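Local coordinates for protein annexin A8 (Homo sapiens, PDB 1W3W) that binds calcium and, in a calcium-dependent way, phospholipids, and acts as an anticoagulant by indirectly inhibiting the thromboplastin-specific complex of the coagulation cascade, at residues Asp273-Leu276 with Ile277-Ile280; Lys82-Arg85 with Leu86-Leu90; Ala149-Gly153 with Tyr154-Ile158. All blocks are in the same frame, centred on the assembly; numbering follows the deposited sequence.

Interaction 1. Residues Asp273-Leu276 with Ile277-Ile280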
# COMPACT_ATOMS: atom_id res chain seq x y z
N ASP A 273 3.25 1.13 -12.95
CA ASP A 273 3.33 2.48 -12.44
C ASP A 273 2.34 2.73 -11.31
O ASP A 273 2.65 3.46 -10.40
CB ASP A 273 3.11 3.50 -13.56
CG ASP A 273 4.23 3.48 -14.56
OD1 ASP A 273 5.36 3.89 -14.22
OD2 ASP A 273 4.06 3.02 -15.70
N GLY A 274 1.15 2.13 -11.39
CA GLY A 274 0.16 2.25 -10.32
C GLY A 274 0.73 1.82 -8.98
O GLY A 274 0.55 2.50 -7.97
N THR A 275 1.44 0.70 -8.98
CA THR A 275 2.05 0.14 -7.78
C THR A 275 3.23 0.95 -7.27
O THR A 275 3.40 1.12 -6.06
CB THR A 275 2.50 -1.30 -8.09
OG1 THR A 275 1.34 -2.08 -8.35
CG2 THR A 275 3.11 -1.98 -6.88
N LEU A 276 4.05 1.44 -8.20
CA LEU A 276 5.15 2.34 -7.87
C LEU A 276 4.63 3.62 -7.20
O LEU A 276 5.10 4.02 -6.14
CB LEU A 276 5.92 2.67 -9.15
CG LEU A 276 7.19 3.51 -9.09
CD1 LEU A 276 8.26 2.89 -8.21
CD2 LEU A 276 7.71 3.67 -10.52
N ILE A 277 3.66 4.27 -7.83
CA ILE A 277 3.09 5.50 -7.31
C ILE A 277 2.49 5.29 -5.93
O ILE A 277 2.81 6.02 -4.99
CB ILE A 277 2.03 6.05 -8.30
CG1 ILE A 277 2.73 6.63 -9.54
CG2 ILE A 277 1.12 7.06 -7.61
CD1 ILE A 277 1.82 6.89 -10.73
N ARG A 278 1.63 4.29 -5.79
CA ARG A 278 0.87 4.08 -4.57
C ARG A 278 1.76 3.81 -3.37
O ARG A 278 1.54 4.35 -2.28
CB ARG A 278 -0.12 2.92 -4.75
CG ARG A 278 -1.04 2.68 -3.56
CD ARG A 278 -2.07 1.57 -3.80
NE ARG A 278 -1.41 0.36 -4.24
CZ ARG A 278 -1.38 -0.11 -5.49
NH1 ARG A 278 -1.98 0.50 -6.48
NH2 ARG A 278 -0.70 -1.21 -5.75
N ASN A 279 2.78 2.99 -3.56
CA ASN A 279 3.66 2.64 -2.46
C ASN A 279 4.59 3.76 -2.06
O ASN A 279 4.81 3.97 -0.86
CB ASN A 279 4.38 1.34 -2.78
CG ASN A 279 3.46 0.16 -2.67
OD1 ASN A 279 2.92 -0.34 -3.67
ND2 ASN A 279 3.19 -0.24 -1.45
N ILE A 280 5.12 4.51 -3.03
CA ILE A 280 5.97 5.65 -2.71
C ILE A 280 5.14 6.74 -2.03
O ILE A 280 5.56 7.29 -1.01
CB ILE A 280 6.71 6.19 -3.97
CG1 ILE A 280 7.85 5.22 -4.30
CG2 ILE A 280 7.25 7.60 -3.73
CD1 ILE A 280 8.68 5.61 -5.46

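Interaction 2. Residues Lys82-Arg85 with Leu86-Leu90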
# COMPACT_ATOMS: atom_id res chain seq x y z
N LYS A 82 1.29 9.90 -16.58
CA LYS A 82 1.79 9.37 -15.32
C LYS A 82 2.08 10.51 -14.35
O LYS A 82 1.82 10.37 -13.17
CB LYS A 82 3.04 8.52 -15.56
CG LYS A 82 2.74 7.22 -16.33
CD LYS A 82 4.03 6.49 -16.72
CE LYS A 82 3.98 5.89 -18.13
NZ LYS A 82 4.18 4.41 -18.08
N PHE A 83 2.57 11.63 -14.86
CA PHE A 83 2.84 12.80 -14.05
C PHE A 83 1.58 13.27 -13.35
O PHE A 83 1.61 13.55 -12.17
CB PHE A 83 3.42 13.92 -14.91
CG PHE A 83 3.80 15.15 -14.14
CD1 PHE A 83 4.73 15.09 -13.11
CD2 PHE A 83 3.25 16.38 -14.46
CE1 PHE A 83 5.08 16.22 -12.42
CE2 PHE A 83 3.62 17.52 -13.76
CZ PHE A 83 4.53 17.44 -12.74
N GLU A 84 0.48 13.34 -14.07
CA GLU A 84 -0.81 13.66 -13.46
C GLU A 84 -1.24 12.66 -12.38
O GLU A 84 -1.75 13.05 -11.33
CB GLU A 84 -1.91 13.75 -14.52
CG GLU A 84 -3.26 14.19 -13.98
CD GLU A 84 -4.24 13.06 -13.74
OE1 GLU A 84 -5.35 13.37 -13.27
OE2 GLU A 84 -3.93 11.88 -14.02
N ARG A 85 -1.06 11.37 -12.63
CA ARG A 85 -1.50 10.37 -11.67
C ARG A 85 -0.75 10.52 -10.35
O ARG A 85 -1.33 10.39 -9.29
CB ARG A 85 -1.29 8.96 -12.20
CG ARG A 85 -2.41 8.43 -13.10
CD ARG A 85 -2.55 6.90 -13.05
NE ARG A 85 -1.61 6.23 -13.93
CZ ARG A 85 -1.26 4.94 -13.86
NH1 ARG A 85 -1.76 4.13 -12.93
NH2 ARG A 85 -0.39 4.47 -14.74
N LEU A 86 0.55 10.77 -10.44
CA LEU A 86 1.39 10.94 -9.26
C LEU A 86 1.06 12.19 -8.48
O LEU A 86 0.94 12.15 -7.26
CB LEU A 86 2.87 10.97 -9.66
CG LEU A 86 3.86 11.26 -8.53
CD1 LEU A 86 3.84 10.18 -7.44
CD2 LEU A 86 5.22 11.40 -9.12
N ILE A 87 0.93 13.32 -9.18
CA ILE A 87 0.67 14.59 -8.53
C ILE A 87 -0.69 14.55 -7.85
O ILE A 87 -0.84 15.03 -6.74
CB ILE A 87 0.77 15.77 -9.55
CG1 ILE A 87 2.20 15.93 -10.05
CG2 ILE A 87 0.30 17.06 -8.94
CD1 ILE A 87 3.21 16.37 -9.01
N VAL A 88 -1.69 13.95 -8.51
CA VAL A 88 -3.03 13.91 -7.93
C VAL A 88 -3.04 12.99 -6.72
O VAL A 88 -3.71 13.28 -5.73
CB VAL A 88 -4.09 13.43 -8.98
CG1 VAL A 88 -5.38 13.03 -8.31
CG2 VAL A 88 -4.35 14.55 -9.98
N ALA A 89 -2.30 11.89 -6.79
CA ALA A 89 -2.14 10.97 -5.67
C ALA A 89 -1.60 11.70 -4.42
O ALA A 89 -2.08 11.47 -3.32
CB ALA A 89 -1.23 9.81 -6.03
N LEU A 90 -0.66 12.61 -4.61
CA LEU A 90 -0.07 13.38 -3.51
C LEU A 90 -1.07 14.27 -2.82
O LEU A 90 -0.90 14.62 -1.66
CB LEU A 90 1.10 14.25 -4.03
CG LEU A 90 2.34 13.46 -4.41
CD1 LEU A 90 3.35 14.37 -5.12
CD2 LEU A 90 2.97 12.84 -3.17

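Interaction 3. Residues Ala149-Gly153 with Tyr154-Ile158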
# COMPACT_ATOMS: atom_id res chain seq x y z
N ALA A 149 -19.09 -8.80 -2.99
CA ALA A 149 -19.77 -8.93 -4.27
C ALA A 149 -18.78 -9.13 -5.43
O ALA A 149 -19.10 -9.81 -6.39
CB ALA A 149 -20.63 -7.70 -4.53
N ASP A 150 -17.59 -8.56 -5.32
CA ASP A 150 -16.65 -8.54 -6.44
C ASP A 150 -15.63 -9.68 -6.46
O ASP A 150 -15.02 -9.94 -7.50
CB ASP A 150 -15.92 -7.21 -6.46
CG ASP A 150 -15.25 -6.93 -7.78
OD1 ASP A 150 -15.93 -6.98 -8.82
OD2 ASP A 150 -14.04 -6.65 -7.86
N THR A 151 -15.42 -10.34 -5.33
CA THR A 151 -14.50 -11.47 -5.23
C THR A 151 -15.26 -12.71 -4.79
O THR A 151 -16.36 -12.62 -4.27
CB THR A 151 -13.35 -11.17 -4.23
OG1 THR A 151 -13.88 -10.97 -2.91
CG2 THR A 151 -12.66 -9.86 -4.54
N SER A 152 -14.65 -13.88 -4.98
CA SER A 152 -15.28 -15.14 -4.61
C SER A 152 -14.26 -16.16 -4.12
O SER A 152 -13.04 -15.96 -4.24
CB SER A 152 -16.01 -15.72 -5.81
OG SER A 152 -15.10 -15.82 -6.89
N GLY A 153 -14.76 -17.26 -3.58
CA GLY A 153 -13.92 -18.35 -3.13
C GLY A 153 -13.15 -18.01 -1.88
O GLY A 153 -13.62 -17.25 -1.03
N TYR A 154 -11.96 -18.58 -1.75
CA TYR A 154 -11.16 -18.44 -0.55
C TYR A 154 -10.50 -17.06 -0.49
O TYR A 154 -10.25 -16.55 0.59
CB TYR A 154 -10.12 -19.57 -0.46
CG TYR A 154 -10.76 -20.90 -0.13
CD1 TYR A 154 -11.58 -21.04 0.99
CD2 TYR A 154 -10.57 -22.01 -0.95
CE1 TYR A 154 -12.19 -22.25 1.30
CE2 TYR A 154 -11.18 -23.24 -0.64
CZ TYR A 154 -11.98 -23.34 0.49
OH TYR A 154 -12.59 -24.54 0.82
N LEU A 155 -10.25 -16.45 -1.65
CA LEU A 155 -9.71 -15.09 -1.69
C LEU A 155 -10.67 -14.15 -0.99
O LEU A 155 -10.25 -13.37 -0.15
CB LEU A 155 -9.50 -14.62 -3.13
CG LEU A 155 -8.99 -13.17 -3.21
CD1 LEU A 155 -7.55 -13.09 -2.71
CD2 LEU A 155 -9.10 -12.64 -4.61
N GLU A 156 -11.95 -14.25 -1.33
CA GLU A 156 -13.01 -13.48 -0.69
C GLU A 156 -13.02 -13.64 0.82
O GLU A 156 -13.20 -12.66 1.55
CB GLU A 156 -14.37 -13.89 -1.24
CG GLU A 156 -15.51 -12.97 -0.83
CD GLU A 156 -16.13 -13.31 0.51
OE1 GLU A 156 -16.06 -14.47 0.96
OE2 GLU A 156 -16.71 -12.41 1.12
N ARG A 157 -12.86 -14.88 1.28
CA ARG A 157 -12.86 -15.19 2.70
C ARG A 157 -11.69 -14.53 3.44
O ARG A 157 -11.90 -13.95 4.50
CB ARG A 157 -12.82 -16.71 2.91
CG ARG A 157 -14.07 -17.44 2.36
CD ARG A 157 -15.26 -17.45 3.31
NE ARG A 157 -15.71 -18.81 3.60
CZ ARG A 157 -16.93 -19.16 4.01
NH1 ARG A 157 -17.89 -18.25 4.20
NH2 ARG A 157 -17.20 -20.45 4.23
N ILE A 158 -10.47 -14.63 2.91
CA ILE A 158 -9.33 -14.00 3.60
C ILE A 158 -9.42 -12.47 3.59
O ILE A 158 -9.08 -11.83 4.58
CB ILE A 158 -7.96 -14.50 3.06
CG1 ILE A 158 -6.84 -14.08 4.02
CG2 ILE A 158 -7.67 -14.00 1.66
CD1 ILE A 158 -5.50 -14.68 3.67

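Interaction 1. Residues Asp273-Leu276 with Ile277-Ile280
The first two turns of helix 273-283, which follows the calcium loop of the fourth annexin repeat, are joined here by ordinary alpha-helical i to i+4 bonding. The straightest bond runs from Ile277 N to Asp273 O, 2.9 Å with 171° at the hydrogen. On the face toward helix 313-323, Leu276 and Ile280 lie alongside each other and point the same way, CD1 of Leu276 being 3.9 Å from CD1 of Ile280. Leu276 also lies close to Met266, one of the calcium ligands.

Arg278 reaches back toward the start of the helix. Its chain runs extended as far as CD and then bends at chi3 (53°), which returns the guanidinium over Gly274, whose O lies over one face, 3.6 Å from NH1. That backbone oxygen also accepts the amide of Arg278, at 3.0 Å from its N. The guanidinium's stronger partners are Glu118 through NE and Glu101 through NH1, both in repeat 2, and these salt bridges tie helix 273-283 to that repeat. Within the helix, Arg278 NH2 adds a weak, bent bond to Thr275 OG1, 3.4 Å long with 132° at the hydrogen.

Interaction 2. Residues Lys82-Arg85 with Leu86-Leu90
Val88 N donates to Glu84 O at 3.0 Å, one of four successive i to i+4 bonds in helix 81-91 of the first annexin repeat. Leu86 N, 3.0 Å from Lys82 O, approaches nearly in line with its carbonyl bond. The rungs after that one meet their carbonyls less squarely: by Ala89 N to Arg85 O, 3.1 Å, the donor is tilted 33° from the carbonyl plane.

The chief side-chain contact is a CH-pi interaction between Phe83 and Ile87, one turn apart. CG1 of Ile87 sits over one face of the Phe83 ring, 3.9 Å from its centroid and 19° off the normal, displaced toward the rim carrying CE1, which is 3.7 Å from that carbon. Both first torsions contribute: Phe83 holds CG trans to its N (chi1 -177°), while Ile87 turns CG1 to the side of its own N, toward the N-terminal end of the helix. There CG1 also packs against the backbone, 3.2 Å from Phe83 O.

Beyond this pair, Leu86 packs on helix 313-323 and Ala89 on helix 273-283, placing the buried side of the helix against the fourth repeat. Toward helix 71-78, Glu84 and Val88 run side by side, both touching Lys76. OE1 of Glu84 lies 3.6 Å from CG2 of Val88.

Interaction 3. Residues Ala149-Gly153 with Tyr154-Ile158
Thr151 OG1 packs against the aliphatic part of Glu156, 3.3 Å from its CG and 3.4 Å from its CB, the two side chains crossing at about a right angle. This is a van der Waals contact, since both Glu156 atoms are carbons. Glu156 sets CG trans to its N and then bends at chi2 (-86°), which carries the carboxylate away from the loop and leaves the methylenes against the threonine. CB of Glu156 is also 3.4 Å from Gly153 O, bringing the residue up to the backbone at the start of the helix.

Polar bonding across the turn is sparse. Gly153 O accepts a weak bond from Arg157 N, 3.4 Å long with 151° at the hydrogen; one residue later Ile158 N meets Tyr154 O at a regular 3.0 Å. Alongside the weak rung, CG of Arg157 lies 3.4 Å from Gly153 O.

The second shell helps to position the turn. Thr151 OG1 is hydrogen-bonded to Ile147 O, a carbonyl of the preceding helix, which probably steadies the hydroxyl that Glu156 rests on. Thr151 leaves helical geometry, it and Ser152 are both extended, and Gly153 has a positive phi of 72°, turning the chain into the next helix. Farther out, Tyr154 packs against helices 198-207 and 238-252, and Leu155 against helices 113-122 and 238-252. The arrangement is a short helix-loop-helix connection joining helices 143-150 and 153-163, the last two helices of the second repeat in the all-helical annexin fold.

Overall arrangement
Interactions 1 and 2 are both buried i to i+4 packing within a single helix, and their helices pack on each other: centres about 10 Å apart, they meet through a salt bridge from Lys82 NZ to Asp273 OD2 (2.8 Å) and through Ile277 CG2 against Ala89 CB (3.9 Å), joining repeats 1 and 4. Helix 313-323 flanks both. Interaction 1 adds buried charge, its arginine being paired with repeat 2, whereas side-chain contacts within interaction 2 are mainly aromatic and aliphatic, its lysine pairing elsewhere. Interaction 3, a partly exposed turn between helices, touches neither; its nearest atoms are about 14 Å from interaction 1 and about 17 Å from interaction 2, and its cross-segment backbone bonding is weak.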